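Local coordinates for arylesterase (Sulfolobus solfataricus, PDB 5L2P), which hydrolyses aromatic esters and organophosphate triesters such as paraoxon as a broad-specificity serine esterase with an alpha/beta hydrolase fold, at residues L77-H82 with V134-N139; R99-S104 with A299-I304. All coordinates share one frame; numbering follows the deposited sequence.

Interaction 1: residues L77-H82 with V134-N139; sequences LVMHFH and VWARDN
Ala136 meets the side chains of Leu77 and Met79 through its single methyl group. The contact joins helix 124-138 to strand 77-81 of the alpha/beta hydrolase sheet. Strand 77-81 runs between strands 108-112 and 150-155, so it is an inner strand. Leu77 and Met79 are two residues apart on it and both point toward the helix. Val78 and His80, between and after them, belong to the other side of the sheet. The backbones stay well apart, with Met79 CA 8.7 Å from Ala136 CA. Only side chains bridge the gap, and no hydrogen bond crosses it. Leu77 turns its CG anti to the backbone N (chi1 171°), and its CD2 branch is the one that touches the alanine. Met79 bends back at chi2 and presents its sulfur to the same methyl. All three residues are buried, and together the two segments bury only 86 Å² of surface, a small contact. Met79 also packs on Ala132 and Ile133, one turn earlier on the helix, while Leu77 rests on Ile145 and Ile150. His82, the last residue of segment 77-82, belongs by similarity to the oxyanion-hole motif, but the contact itself lies away from the active site. On the CB of Ala136, Leu77 CD2 lies at 3.6 Å and Met79 SD at 4.0 Å.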
loop_
_atom_site.group_PDB
_atom_site.type_symbol
_atom_site.label_atom_id
_atom_site.label_comp_id
_atom_site.label_asym_id
_atom_site.label_seq_id
_atom_site.Cartn_x
_atom_site.Cartn_y
_atom_site.Cartn_z
ATOM N N LEU A 77 -31.795 16.927 -11.145
ATOM C CA LEU A 77 -31.217 18.081 -10.493
ATOM C C LEU A 77 -30.002 17.684 -9.691
ATOM O O LEU A 77 -30.033 16.714 -8.968
ATOM C CB LEU A 77 -32.247 18.733 -9.573
ATOM C CG LEU A 77 -31.738 19.847 -8.643
ATOM C CD1 LEU A 77 -31.387 21.075 -9.445
ATOM C CD2 LEU A 77 -32.717 20.149 -7.514
ATOM N N VAL A 78 -28.929 18.467 -9.816
ATOM C CA VAL A 78 -27.705 18.245 -9.076
ATOM C C VAL A 78 -27.396 19.437 -8.195
ATOM O O VAL A 78 -27.202 20.533 -8.696
ATOM C CB VAL A 78 -26.531 17.999 -10.020
ATOM C CG1 VAL A 78 -25.218 17.846 -9.242
ATOM C CG2 VAL A 78 -26.796 16.763 -10.897
ATOM N N MET A 79 -27.385 19.221 -6.877
ATOM C CA MET A 79 -26.989 20.250 -5.929
ATOM C C MET A 79 -25.480 20.210 -5.791
ATOM O O MET A 79 -24.906 19.153 -5.483
ATOM C CB MET A 79 -27.596 20.014 -4.572
ATOM C CG MET A 79 -29.106 19.971 -4.544
ATOM S SD MET A 79 -29.869 21.515 -4.988
ATOM C CE MET A 79 -29.194 22.646 -3.798
ATOM N N HIS A 80 -24.844 21.366 -5.987
ATOM C CA HIS A 80 -23.399 21.431 -5.982
ATOM C C HIS A 80 -22.915 22.278 -4.804
ATOM O O HIS A 80 -23.245 23.447 -4.703
ATOM C CB HIS A 80 -22.915 22.020 -7.305
ATOM C CG HIS A 80 -21.418 22.157 -7.402
ATOM N ND1 HIS A 80 -20.805 22.950 -8.349
ATOM C CD2 HIS A 80 -20.416 21.612 -6.667
ATOM C CE1 HIS A 80 -19.495 22.886 -8.205
ATOM N NE2 HIS A 80 -19.230 22.073 -7.195
ATOM N N PHE A 81 -22.136 21.666 -3.918
ATOM C CA PHE A 81 -21.536 22.353 -2.805
ATOM C C PHE A 81 -20.037 22.467 -3.060
ATOM O O PHE A 81 -19.365 21.430 -3.251
ATOM C CB PHE A 81 -21.792 21.573 -1.526
ATOM C CG PHE A 81 -23.222 21.103 -1.348
ATOM C CD1 PHE A 81 -24.274 21.940 -1.604
ATOM C CD2 PHE A 81 -23.485 19.842 -0.886
ATOM C CE1 PHE A 81 -25.579 21.536 -1.403
ATOM C CE2 PHE A 81 -24.800 19.409 -0.668
ATOM C CZ PHE A 81 -25.853 20.265 -0.954
ATOM N N HIS A 82 -19.507 23.700 -3.098
ATOM C CA HIS A 82 -18.075 23.908 -3.351
ATOM C C HIS A 82 -17.209 23.481 -2.180
ATOM O O HIS A 82 -17.693 23.344 -1.071
ATOM C CB HIS A 82 -17.787 25.394 -3.677
ATOM C CG HIS A 82 -18.006 26.318 -2.518
ATOM N ND1 HIS A 82 -17.036 26.563 -1.577
ATOM C CD2 HIS A 82 -19.091 27.038 -2.133
ATOM C CE1 HIS A 82 -17.507 27.403 -0.665
ATOM N NE2 HIS A 82 -18.746 27.709 -0.983
ATOM N N VAL A 134 -33.840 21.171 0.473
ATOM C CA VAL A 134 -35.260 21.260 0.799
ATOM C C VAL A 134 -35.948 22.347 -0.035
ATOM O O VAL A 134 -37.030 22.129 -0.547
ATOM C CB VAL A 134 -35.458 21.557 2.303
ATOM C CG1 VAL A 134 -36.907 21.873 2.643
ATOM C CG2 VAL A 134 -34.942 20.400 3.126
ATOM N N TRP A 135 -35.298 23.500 -0.201
ATOM C CA TRP A 135 -35.833 24.586 -1.075
ATOM C C TRP A 135 -36.015 24.117 -2.503
ATOM O O TRP A 135 -37.035 24.366 -3.093
ATOM C CB TRP A 135 -34.914 25.816 -1.032
ATOM C CG TRP A 135 -35.327 26.902 -1.915
ATOM C CD1 TRP A 135 -36.149 27.913 -1.593
ATOM C CD2 TRP A 135 -34.974 27.086 -3.297
ATOM N NE1 TRP A 135 -36.354 28.720 -2.683
ATOM C CE2 TRP A 135 -35.635 28.243 -3.738
ATOM C CE3 TRP A 135 -34.188 26.382 -4.201
ATOM C CZ2 TRP A 135 -35.531 28.727 -5.041
ATOM C CZ3 TRP A 135 -34.114 26.839 -5.522
ATOM C CH2 TRP A 135 -34.769 28.015 -5.923
ATOM N N ALA A 136 -35.022 23.440 -3.060
ATOM C CA ALA A 136 -35.101 22.921 -4.439
ATOM C C ALA A 136 -36.244 21.928 -4.614
ATOM O O ALA A 136 -36.944 21.937 -5.647
ATOM C CB ALA A 136 -33.793 22.247 -4.815
ATOM N N ARG A 137 -36.426 21.054 -3.619
ATOM C CA ARG A 137 -37.518 20.074 -3.669
ATOM C C ARG A 137 -38.871 20.768 -3.587
ATOM O O ARG A 137 -39.780 20.427 -4.328
ATOM C CB ARG A 137 -37.391 19.048 -2.538
ATOM C CG ARG A 137 -38.346 17.911 -2.660
ATOM C CD ARG A 137 -38.398 17.133 -1.371
ATOM N NE ARG A 137 -39.032 17.914 -0.319
ATOM C CZ ARG A 137 -39.265 17.439 0.899
ATOM N NH1 ARG A 137 -38.903 16.188 1.201
ATOM N NH2 ARG A 137 -39.855 18.212 1.816
ATOM N N ASP A 138 -38.997 21.736 -2.679
ATOM C CA ASP A 138 -40.200 22.567 -2.568
ATOM C C ASP A 138 -40.519 23.381 -3.824
ATOM O O ASP A 138 -41.674 23.637 -4.093
ATOM C CB ASP A 138 -40.090 23.525 -1.381
ATOM C CG ASP A 138 -40.155 22.806 -0.041
ATOM O OD1 ASP A 138 -40.494 21.601 -0.031
ATOM O OD2 ASP A 138 -39.868 23.440 1.006
ATOM N N ASN A 139 -39.504 23.789 -4.577
ATOM C CA ASN A 139 -39.693 24.504 -5.854
ATOM C C ASN A 139 -39.494 23.648 -7.111
ATOM O O ASN A 139 -39.150 24.176 -8.158
ATOM C CB ASN A 139 -38.736 25.700 -5.927
ATOM C CG ASN A 139 -38.986 26.706 -4.842
ATOM O OD1 ASN A 139 -39.234 26.362 -3.703
ATOM N ND2 ASN A 139 -38.943 27.954 -5.198
#

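Interaction 2: residues R99-S104 with A299-I304; sequences RILSNS and ALLKDI
Lys302 lays the aliphatic part of its side chain alongside the backbone carbonyl of Ser104. Its CD is 3.9 Å from Ser104 O, a contact of a methylene with an oxygen and not a hydrogen bond. CG stands anti to the backbone N (chi1 176°), and the chain is extended beyond it. This carries the amine past Ser104 to Glu106, with which NZ forms a salt bridge. The two segments belong to helices 95-105 and 287-305 of the alpha/beta hydrolase fold. The axes of the short segments 99-104 and 299-304 approach to 9.5 Å and cross at -41°, with Ser104 nearest Ala299 in the backbone. Deeper in, Leu101 and Leu301 meet methyl to methyl, CD1 to CD1 at 4.3 Å. Leu301 also reaches Ala151 of strand 150-155, and Leu101 reaches Phe153 of the same strand. Ser104 gives its hydroxyl to its own helix. OG donates to Ile100 O at 2.9 Å, and Ser104 N binds that same oxygen from the opposite face of its carbonyl plane. Beyond the contact, Ala299 packs on Ala299 of the second subunit, and Asp303 forms a salt bridge with Arg291 of that subunit. No hydrogen bond joins the segments. Their direct contact is therefore packing, apolar where the leucines meet, and aliphatic chain against a backbone oxygen at the lysine, whose charge is paired with Glu106.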
loop_
_atom_site.group_PDB
_atom_site.type_symbol
_atom_site.label_atom_id
_atom_site.label_comp_id
_atom_site.label_asym_id
_atom_site.label_seq_id
_atom_site.Cartn_x
_atom_site.Cartn_y
_atom_site.Cartn_z
ATOM N N ARG A 99 -20.552 24.255 -14.688
ATOM C CA ARG A 99 -20.876 24.364 -16.115
ATOM C C ARG A 99 -20.627 23.056 -16.855
ATOM O O ARG A 99 -21.477 22.603 -17.608
ATOM C CB ARG A 99 -20.045 25.465 -16.802
ATOM C CG ARG A 99 -20.439 26.843 -16.398
ATOM C CD ARG A 99 -19.289 27.853 -16.559
ATOM N NE ARG A 99 -19.787 29.205 -16.457
ATOM C CZ ARG A 99 -20.451 29.823 -17.423
ATOM N NH1 ARG A 99 -20.664 29.245 -18.576
ATOM N NH2 ARG A 99 -20.886 31.062 -17.253
ATOM N N ILE A 100 -19.443 22.475 -16.666
ATOM C CA ILE A 100 -19.125 21.184 -17.276
ATOM C C ILE A 100 -20.076 20.099 -16.759
ATOM O O ILE A 100 -20.511 19.227 -17.523
ATOM C CB ILE A 100 -17.688 20.761 -17.001
ATOM C CG1 ILE A 100 -16.708 21.739 -17.651
ATOM C CG2 ILE A 100 -17.409 19.367 -17.554
ATOM C CD1 ILE A 100 -15.302 21.650 -17.072
ATOM N N LEU A 101 -20.419 20.156 -15.472
ATOM C CA LEU A 101 -21.257 19.130 -14.869
ATOM C C LEU A 101 -22.665 19.163 -15.431
ATOM O O LEU A 101 -23.252 18.107 -15.771
ATOM C CB LEU A 101 -21.278 19.269 -13.341
ATOM C CG LEU A 101 -22.063 18.185 -12.565
ATOM C CD1 LEU A 101 -21.483 16.785 -12.711
ATOM C CD2 LEU A 101 -22.097 18.615 -11.119
ATOM N N SER A 102 -23.187 20.372 -15.530
ATOM C CA SER A 102 -24.507 20.625 -16.109
ATOM C C SER A 102 -24.614 20.112 -17.549
ATOM O O SER A 102 -25.586 19.480 -17.916
ATOM C CB SER A 102 -24.807 22.140 -16.061
ATOM O OG SER A 102 -26.115 22.439 -16.542
ATOM N N ASN A 103 -23.611 20.411 -18.363
ATOM C CA ASN A 103 -23.621 20.014 -19.768
ATOM C C ASN A 103 -23.491 18.516 -19.937
ATOM O O ASN A 103 -24.102 17.947 -20.815
ATOM C CB ASN A 103 -22.503 20.727 -20.526
ATOM C CG ASN A 103 -22.778 22.221 -20.718
ATOM O OD1 ASN A 103 -23.918 22.659 -20.683
ATOM N ND2 ASN A 103 -21.725 23.002 -20.933
ATOM N N SER A 104 -22.686 17.883 -19.078
ATOM C CA SER A 104 -22.462 16.438 -19.125
ATOM C C SER A 104 -23.698 15.692 -18.647
ATOM O O SER A 104 -24.106 14.709 -19.248
ATOM C CB SER A 104 -21.314 16.052 -18.223
ATOM O OG SER A 104 -20.111 16.619 -18.667
ATOM N N ALA A 299 -21.857 11.595 -16.999
ATOM C CA ALA A 299 -22.357 10.455 -17.756
ATOM C C ALA A 299 -23.094 9.429 -16.858
ATOM O O ALA A 299 -24.116 8.880 -17.249
ATOM C CB ALA A 299 -21.218 9.764 -18.490
ATOM N N LEU A 300 -22.562 9.188 -15.668
ATOM C CA LEU A 300 -23.181 8.284 -14.711
ATOM C C LEU A 300 -24.439 8.838 -14.106
ATOM O O LEU A 300 -25.419 8.122 -13.972
ATOM C CB LEU A 300 -22.199 7.923 -13.592
ATOM C CG LEU A 300 -20.995 7.087 -14.051
ATOM C CD1 LEU A 300 -20.026 6.928 -12.884
ATOM C CD2 LEU A 300 -21.443 5.737 -14.591
ATOM N N LEU A 301 -24.427 10.116 -13.740
ATOM C CA LEU A 301 -25.655 10.790 -13.258
ATOM C C LEU A 301 -26.750 10.841 -14.305
ATOM O O LEU A 301 -27.925 10.574 -14.018
ATOM C CB LEU A 301 -25.357 12.195 -12.791
ATOM C CG LEU A 301 -24.540 12.285 -11.494
ATOM C CD1 LEU A 301 -24.174 13.729 -11.243
ATOM C CD2 LEU A 301 -25.310 11.726 -10.285
ATOM N N LYS A 302 -26.357 11.185 -15.519
ATOM C CA LYS A 302 -27.291 11.197 -16.660
ATOM C C LYS A 302 -27.946 9.823 -16.813
ATOM O O LYS A 302 -29.123 9.705 -17.049
ATOM C CB LYS A 302 -26.526 11.557 -17.918
ATOM C CG LYS A 302 -27.336 11.519 -19.190
ATOM C CD LYS A 302 -26.410 11.775 -20.357
ATOM C CE LYS A 302 -27.078 11.523 -21.682
ATOM N NZ LYS A 302 -26.126 11.801 -22.790
ATOM N N ASP A 303 -27.156 8.782 -16.638
ATOM C CA ASP A 303 -27.644 7.416 -16.696
ATOM C C ASP A 303 -28.576 7.056 -15.553
ATOM O O ASP A 303 -29.528 6.327 -15.743
ATOM C CB ASP A 303 -26.458 6.457 -16.698
ATOM C CG ASP A 303 -26.785 5.188 -17.272
ATOM O OD1 ASP A 303 -27.440 4.435 -16.547
ATOM O OD2 ASP A 303 -26.400 4.967 -18.433
ATOM N N ILE A 304 -28.309 7.560 -14.366
ATOM C CA ILE A 304 -29.256 7.398 -13.259
ATOM C C ILE A 304 -30.543 8.205 -13.477
ATOM O O ILE A 304 -31.599 7.774 -13.081
ATOM C CB ILE A 304 -28.597 7.834 -11.935
ATOM C CG1 ILE A 304 -27.507 6.847 -11.533
ATOM C CG2 ILE A 304 -29.622 7.953 -10.812
ATOM C CD1 ILE A 304 -26.528 7.392 -10.520
#

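The two interactions lie on opposite faces of the central sheet, with centres 15 Å apart. Strand 77-81 links them. Alternate residues of the strand face the two sides, and Val78 turns to the helices of interaction 2. Its CG1 is 3.7 Å from Leu101 CD2, and its CG2 is 4.0 Å from Leu301 CD1. Interaction 1 is core: strand against helix, with three buried apolar side chains. Interaction 2 is helix against helix and only partly buried. Its leucines face the sheet, while Ser104, Ala299 and Lys302 are partly exposed. Helix 95-105 follows strand 77-81 in the chain, whereas helix 287-305 closes it.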